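Local structure of nuclear transport factor 2 family protein (Rhodopseudomonas palustris, 3DM8) at residues Asp82-Tyr90 and Ser102-Phe111. The protein is of unknown function but belongs to the SnoaL-like branch of the NTF2 superfamily and has been put forward as a putative isomerase. Residues are numbered along the deposited sequence; the frame is centred on the assembly and turned at random. Where two conformers were deposited one is given.
Sequences DSAASMVRY and SVRMALFTQF
Met105 lays its methyl over the centre of the Tyr90 ring, CE 3.5 Å from the ring centroid and nearly on its normal, a CH-pi contact; Met105 SD stands farther above the same face, making this also a Met-aromatic contact. A bend at the last torsion (chi3 -69°) turns this methyl back across the neighbouring strand, where it also touches Val88 CG2 in the conformer given. Slender and flexible, methionine suits this diagonal reach. On the other face of the sheet small Ala85 leaves room for the Phe108 ring, CB 3.7 Å from Phe108 CD2. Arg89 and Arg104 pair on that face, Arg89 CD over the Arg104 guanidinium, offset toward its rim. Ser102 OG meets the Arg89 guanidinium at its edge. Glu75 salt-bridges Arg104 and makes a weak, long ion pair with Arg89, probably easing their like charges. Nine backbone hydrogen bonds hold the antiparallel hairpin, among them Leu107 N to Ser86 O at 2.8 Å, nearly straight at 168°. Alternation along these two strands gives the Tyr90 and Thr109 face to helix 5-19 and the other to the second subunit: apolar at its middle, where small Ala106 permits close approach to its counterpart Ala106, with the arginine pair at one end, Arg104 making a cation-pi contact to Tyr38 of that subunit.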
ATOM      1  N   ASP A  82       2.558  17.221  -9.071  1.00 16.81           N
ATOM      2  CA  ASP A  82       2.943  16.283 -10.177  1.00 17.10           C
ATOM      3  C   ASP A  82       3.030  14.885  -9.587  1.00 16.20           C
ATOM      4  O   ASP A  82       3.858  14.056  -9.965  1.00 15.34           O
ATOM      5  CB  ASP A  82       4.301  16.705 -10.787  1.00 17.67           C
ATOM      6  CG  ASP A  82       4.204  17.898 -11.743  1.00 22.20           C
ATOM      7  OD1 ASP A  82       3.275  17.921 -12.594  1.00 25.31           O
ATOM      8  OD2 ASP A  82       5.103  18.799 -11.679  1.00 25.11           O
ATOM      9  N   SER A  83       2.183  14.649  -8.598  1.00 14.85           N
ATOM     10  CA  SER A  83       2.276  13.425  -7.827  1.00 14.77           C
ATOM     11  C   SER A  83       1.016  13.112  -7.040  1.00 13.61           C
ATOM     12  O   SER A  83       0.193  13.956  -6.767  1.00 12.75           O
ATOM     13  CB  SER A  83       3.502  13.464  -6.893  1.00 15.71           C
ATOM     14  OG  SER A  83       3.462  14.510  -5.936  1.00 19.18           O
ATOM     15  N   ALA A  84       0.844  11.862  -6.702  1.00 11.75           N
ATOM     16  CA  ALA A  84      -0.314  11.505  -5.893  1.00 12.12           C
ATOM     17  C   ALA A  84      -0.084  10.182  -5.201  1.00 13.43           C
ATOM     18  O   ALA A  84       0.693   9.347  -5.681  1.00 12.59           O
ATOM     19  CB  ALA A  84      -1.581  11.448  -6.749  1.00 12.49           C
ATOM     20  N   ALA A  85      -0.775  10.013  -4.077  1.00 13.83           N
ATOM     21  CA  ALA A  85      -0.879   8.694  -3.410  1.00 14.53           C
ATOM     22  C   ALA A  85      -2.325   8.409  -3.095  1.00 14.66           C
ATOM     23  O   ALA A  85      -3.106   9.304  -2.741  1.00 16.30           O
ATOM     24  CB  ALA A  85      -0.030   8.660  -2.121  1.00 15.39           C
ATOM     25  N   SER A  86      -2.727   7.169  -3.291  1.00 14.30           N
ATOM     26  CA  SER A  86      -4.065   6.827  -2.904  0.50 14.90           C
ATOM     27  C   SER A  86      -4.294   5.391  -2.614  1.00 15.10           C
ATOM     28  O   SER A  86      -3.519   4.523  -2.994  1.00 14.97           O
ATOM     29  CB  SER A  86      -5.040   7.313  -3.946  0.50 16.01           C
ATOM     30  OG  SER A  86      -4.836   6.640  -5.190  0.50 18.28           O
ATOM     31  N   MET A  87      -5.336   5.208  -1.854  1.00 13.90           N
ATOM     32  CA  MET A  87      -5.797   3.910  -1.441  1.00 15.26           C
ATOM     33  C   MET A  87      -7.168   3.665  -2.025  1.00 16.84           C
ATOM     34  O   MET A  87      -8.086   4.437  -1.784  1.00 16.65           O
ATOM     35  CB  MET A  87      -5.934   3.859   0.041  1.00 15.79           C
ATOM     36  CG  MET A  87      -6.464   2.531   0.366  1.00 22.52           C
ATOM     37  SD  MET A  87      -5.060   1.681   1.074  1.00 37.67           S
ATOM     38  CE  MET A  87      -5.591   2.069   2.668  1.00 22.90           C
ATOM     39  N   VAL A  88      -7.304   2.584  -2.787  1.00 15.99           N
ATOM     40  CA  VAL A  88      -8.557   2.274  -3.449  0.50 16.85           C
ATOM     41  C   VAL A  88      -8.837   0.789  -3.425  1.00 16.69           C
ATOM     42  O   VAL A  88      -7.919  -0.028  -3.422  1.00 16.35           O
ATOM     43  CB  VAL A  88      -8.573   2.789  -4.905  0.50 16.73           C
ATOM     44  CG1 VAL A  88      -7.988   4.200  -4.987  0.50 16.84           C
ATOM     45  CG2 VAL A  88      -7.841   1.838  -5.869  0.50 17.51           C
ATOM     46  N   ARG A  89     -10.116   0.484  -3.392  1.00 18.03           N
ATOM     47  CA  ARG A  89     -10.618  -0.891  -3.449  1.00 18.73           C
ATOM     48  C   ARG A  89     -11.395  -1.099  -4.753  1.00 18.00           C
ATOM     49  O   ARG A  89     -12.210  -0.294  -5.161  1.00 17.88           O
ATOM     50  CB  ARG A  89     -11.517  -1.190  -2.278  1.00 21.07           C
ATOM     51  CG  ARG A  89     -11.199  -2.504  -1.633  1.00 27.31           C
ATOM     52  CD  ARG A  89     -12.353  -3.083  -0.932  1.00 33.17           C
ATOM     53  NE  ARG A  89     -13.335  -2.081  -0.571  1.00 37.86           N
ATOM     54  CZ  ARG A  89     -14.635  -2.315  -0.685  1.00 40.47           C
ATOM     55  NH1 ARG A  89     -15.031  -3.493  -1.151  1.00 41.53           N
ATOM     56  NH2 ARG A  89     -15.523  -1.394  -0.334  1.00 43.42           N
ATOM     57  N   TYR A  90     -11.018  -2.155  -5.427  1.00 16.23           N
ATOM     58  CA  TYR A  90     -11.654  -2.581  -6.688  1.00 15.62           C
ATOM     59  C   TYR A  90     -12.497  -3.800  -6.362  1.00 13.99           C
ATOM     60  O   TYR A  90     -12.005  -4.769  -5.769  1.00 11.59           O
ATOM     61  CB  TYR A  90     -10.622  -3.068  -7.700  1.00 17.40           C
ATOM     62  CG  TYR A  90      -9.947  -2.100  -8.650  1.00 21.45           C
ATOM     63  CD1 TYR A  90      -9.199  -2.598  -9.731  1.00 26.35           C
ATOM     64  CD2 TYR A  90     -10.017  -0.744  -8.475  1.00 25.33           C
ATOM     65  CE1 TYR A  90      -8.550  -1.736 -10.625  1.00 29.86           C
ATOM     66  CE2 TYR A  90      -9.374   0.140  -9.362  1.00 29.03           C
ATOM     67  CZ  TYR A  90      -8.643  -0.366 -10.426  1.00 29.64           C
ATOM     68  OH  TYR A  90      -8.025   0.495 -11.305  1.00 33.60           O
ATOM     69  N   SER A 102     -12.308  -8.940  -4.478  1.00 18.04           N
ATOM     70  CA  SER A 102     -12.100  -7.541  -4.006  1.00 17.79           C
ATOM     71  C   SER A 102     -10.620  -7.342  -3.758  1.00 18.42           C
ATOM     72  O   SER A 102      -9.966  -8.202  -3.149  1.00 20.09           O
ATOM     73  CB  SER A 102     -12.961  -7.305  -2.756  1.00 18.83           C
ATOM     74  OG  SER A 102     -12.642  -6.106  -2.075  1.00 21.73           O
ATOM     75  N   VAL A 103     -10.076  -6.238  -4.255  1.00 17.02           N
ATOM     76  CA  VAL A 103      -8.640  -5.944  -4.175  1.00 18.75           C
ATOM     77  C   VAL A 103      -8.432  -4.583  -3.546  1.00 17.36           C
ATOM     78  O   VAL A 103      -8.969  -3.605  -4.037  1.00 15.88           O
ATOM     79  CB  VAL A 103      -8.015  -5.937  -5.579  1.00 19.49           C
ATOM     80  CG1 VAL A 103      -6.515  -5.761  -5.498  1.00 23.15           C
ATOM     81  CG2 VAL A 103      -8.336  -7.251  -6.309  1.00 23.41           C
ATOM     82  N   ARG A 104      -7.663  -4.531  -2.454  1.00 15.75           N
ATOM     83  CA  ARG A 104      -7.337  -3.267  -1.851  1.00 16.40           C
ATOM     84  C   ARG A 104      -5.890  -2.894  -2.188  1.00 14.82           C
ATOM     85  O   ARG A 104      -4.966  -3.690  -1.986  1.00 13.54           O
ATOM     86  CB  ARG A 104      -7.477  -3.331  -0.340  1.00 17.69           C
ATOM     87  CG  ARG A 104      -7.202  -2.016   0.230  1.00 18.96           C
ATOM     88  CD  ARG A 104      -7.366  -1.992   1.712  1.00 25.76           C
ATOM     89  NE  ARG A 104      -8.713  -1.526   2.078  1.00 26.64           N
ATOM     90  CZ  ARG A 104      -9.669  -2.303   2.560  1.00 25.14           C
ATOM     91  NH1 ARG A 104      -9.513  -3.615   2.685  1.00 27.34           N
ATOM     92  NH2 ARG A 104     -10.830  -1.762   2.856  1.00 29.23           N
ATOM     93  N   MET A 105      -5.714  -1.703  -2.738  1.00 13.71           N
ATOM     94  CA  MET A 105      -4.416  -1.307  -3.287  1.00 13.86           C
ATOM     95  C   MET A 105      -4.030   0.082  -2.779  1.00 13.49           C
ATOM     96  O   MET A 105      -4.884   0.904  -2.511  1.00 15.15           O
ATOM     97  CB  MET A 105      -4.441  -1.291  -4.814  1.00 16.74           C
ATOM     98  CG  MET A 105      -4.992  -2.521  -5.482  1.00 21.87           C
ATOM     99  SD  MET A 105      -5.345  -2.197  -7.263  1.00 30.22           S
ATOM    100  CE  MET A 105      -6.733  -1.090  -7.145  1.00 30.23           C
ATOM    101  N   ALA A 106      -2.726   0.295  -2.670  1.00 12.21           N
ATOM    102  CA  ALA A 106      -2.135   1.598  -2.401  1.00 11.68           C
ATOM    103  C   ALA A 106      -1.217   1.936  -3.564  1.00 13.65           C
ATOM    104  O   ALA A 106      -0.335   1.146  -3.929  1.00 12.89           O
ATOM    105  CB  ALA A 106      -1.346   1.565  -1.095  1.00 13.09           C
ATOM    106  N   LEU A 107      -1.468   3.097  -4.150  1.00 13.07           N
ATOM    107  CA  LEU A 107      -0.864   3.556  -5.412  1.00 15.21           C
ATOM    108  C   LEU A 107      -0.103   4.870  -5.178  1.00 14.23           C
ATOM    109  O   LEU A 107      -0.640   5.807  -4.620  1.00 15.11           O
ATOM    110  CB  LEU A 107      -2.037   3.780  -6.406  1.00 16.84           C
ATOM    111  CG  LEU A 107      -1.744   4.320  -7.774  1.00 22.08           C
ATOM    112  CD1 LEU A 107      -1.057   3.193  -8.548  1.00 27.47           C
ATOM    113  CD2 LEU A 107      -3.052   4.744  -8.441  1.00 25.71           C
ATOM    114  N   PHE A 108       1.161   4.906  -5.584  1.00 14.61           N
ATOM    115  CA  PHE A 108       1.956   6.108  -5.621  1.00 12.94           C
ATOM    116  C   PHE A 108       2.363   6.412  -7.022  1.00 12.86           C
ATOM    117  O   PHE A 108       2.955   5.555  -7.698  1.00 13.43           O
ATOM    118  CB  PHE A 108       3.215   5.972  -4.748  1.00 14.74           C
ATOM    119  CG  PHE A 108       2.914   5.739  -3.275  1.00 15.31           C
ATOM    120  CD1 PHE A 108       2.422   4.524  -2.832  1.00 18.39           C
ATOM    121  CD2 PHE A 108       3.126   6.743  -2.376  1.00 16.17           C
ATOM    122  CE1 PHE A 108       2.142   4.340  -1.485  1.00 19.03           C
ATOM    123  CE2 PHE A 108       2.824   6.563  -1.031  1.00 19.69           C
ATOM    124  CZ  PHE A 108       2.342   5.330  -0.616  1.00 18.38           C
ATOM    125  N   THR A 109       2.032   7.631  -7.477  1.00 11.52           N
ATOM    126  CA  THR A 109       2.270   8.016  -8.855  1.00 12.21           C
ATOM    127  C   THR A 109       3.017   9.346  -8.964  1.00 12.30           C
ATOM    128  O   THR A 109       2.882  10.230  -8.141  1.00 11.94           O
ATOM    129  CB  THR A 109       0.921   8.181  -9.619  1.00 13.08           C
ATOM    130  OG1 THR A 109       0.074   8.998  -8.862  1.00 13.23           O
ATOM    131  CG2 THR A 109       0.197   6.868  -9.755  1.00 13.34           C
ATOM    132  N   GLN A 110       3.826   9.422  -9.992  1.00 12.59           N
ATOM    133  CA  GLN A 110       4.507  10.632 -10.365  1.00 13.70           C
ATOM    134  C   GLN A 110       4.186  10.937 -11.829  1.00 13.67           C
ATOM    135  O   GLN A 110       4.048  10.023 -12.651  1.00 13.22           O
ATOM    136  CB  GLN A 110       6.043  10.464 -10.194  1.00 15.69           C
ATOM    137  CG  GLN A 110       6.546  10.157  -8.763  1.00 18.22           C
ATOM    138  CD  GLN A 110       6.556  11.329  -7.793  1.00 25.50           C
ATOM    139  OE1 GLN A 110       6.632  12.524  -8.180  1.00 30.62           O
ATOM    140  NE2 GLN A 110       6.521  10.996  -6.498  1.00 28.16           N
ATOM    141  N   PHE A 111       4.085  12.225 -12.140  1.00 13.76           N
ATOM    142  CA  PHE A 111       3.776  12.688 -13.477  1.00 13.34           C
ATOM    143  C   PHE A 111       4.721  13.795 -13.914  1.00 15.10           C
ATOM    144  O   PHE A 111       5.268  14.551 -13.096  1.00 13.50           O
ATOM    145  CB  PHE A 111       2.353  13.233 -13.562  1.00 15.16           C
ATOM    146  CG  PHE A 111       1.301  12.284 -13.121  1.00 12.11           C
ATOM    147  CD1 PHE A 111       0.944  12.184 -11.778  1.00 14.61           C
ATOM    148  CD2 PHE A 111       0.617  11.523 -14.060  1.00 14.23           C
ATOM    149  CE1 PHE A 111      -0.035  11.303 -11.363  1.00 15.59           C
ATOM    150  CE2 PHE A 111      -0.364  10.606 -13.636  1.00 16.44           C
ATOM    151  CZ  PHE A 111      -0.669  10.488 -12.317  1.00 14.64           C
TER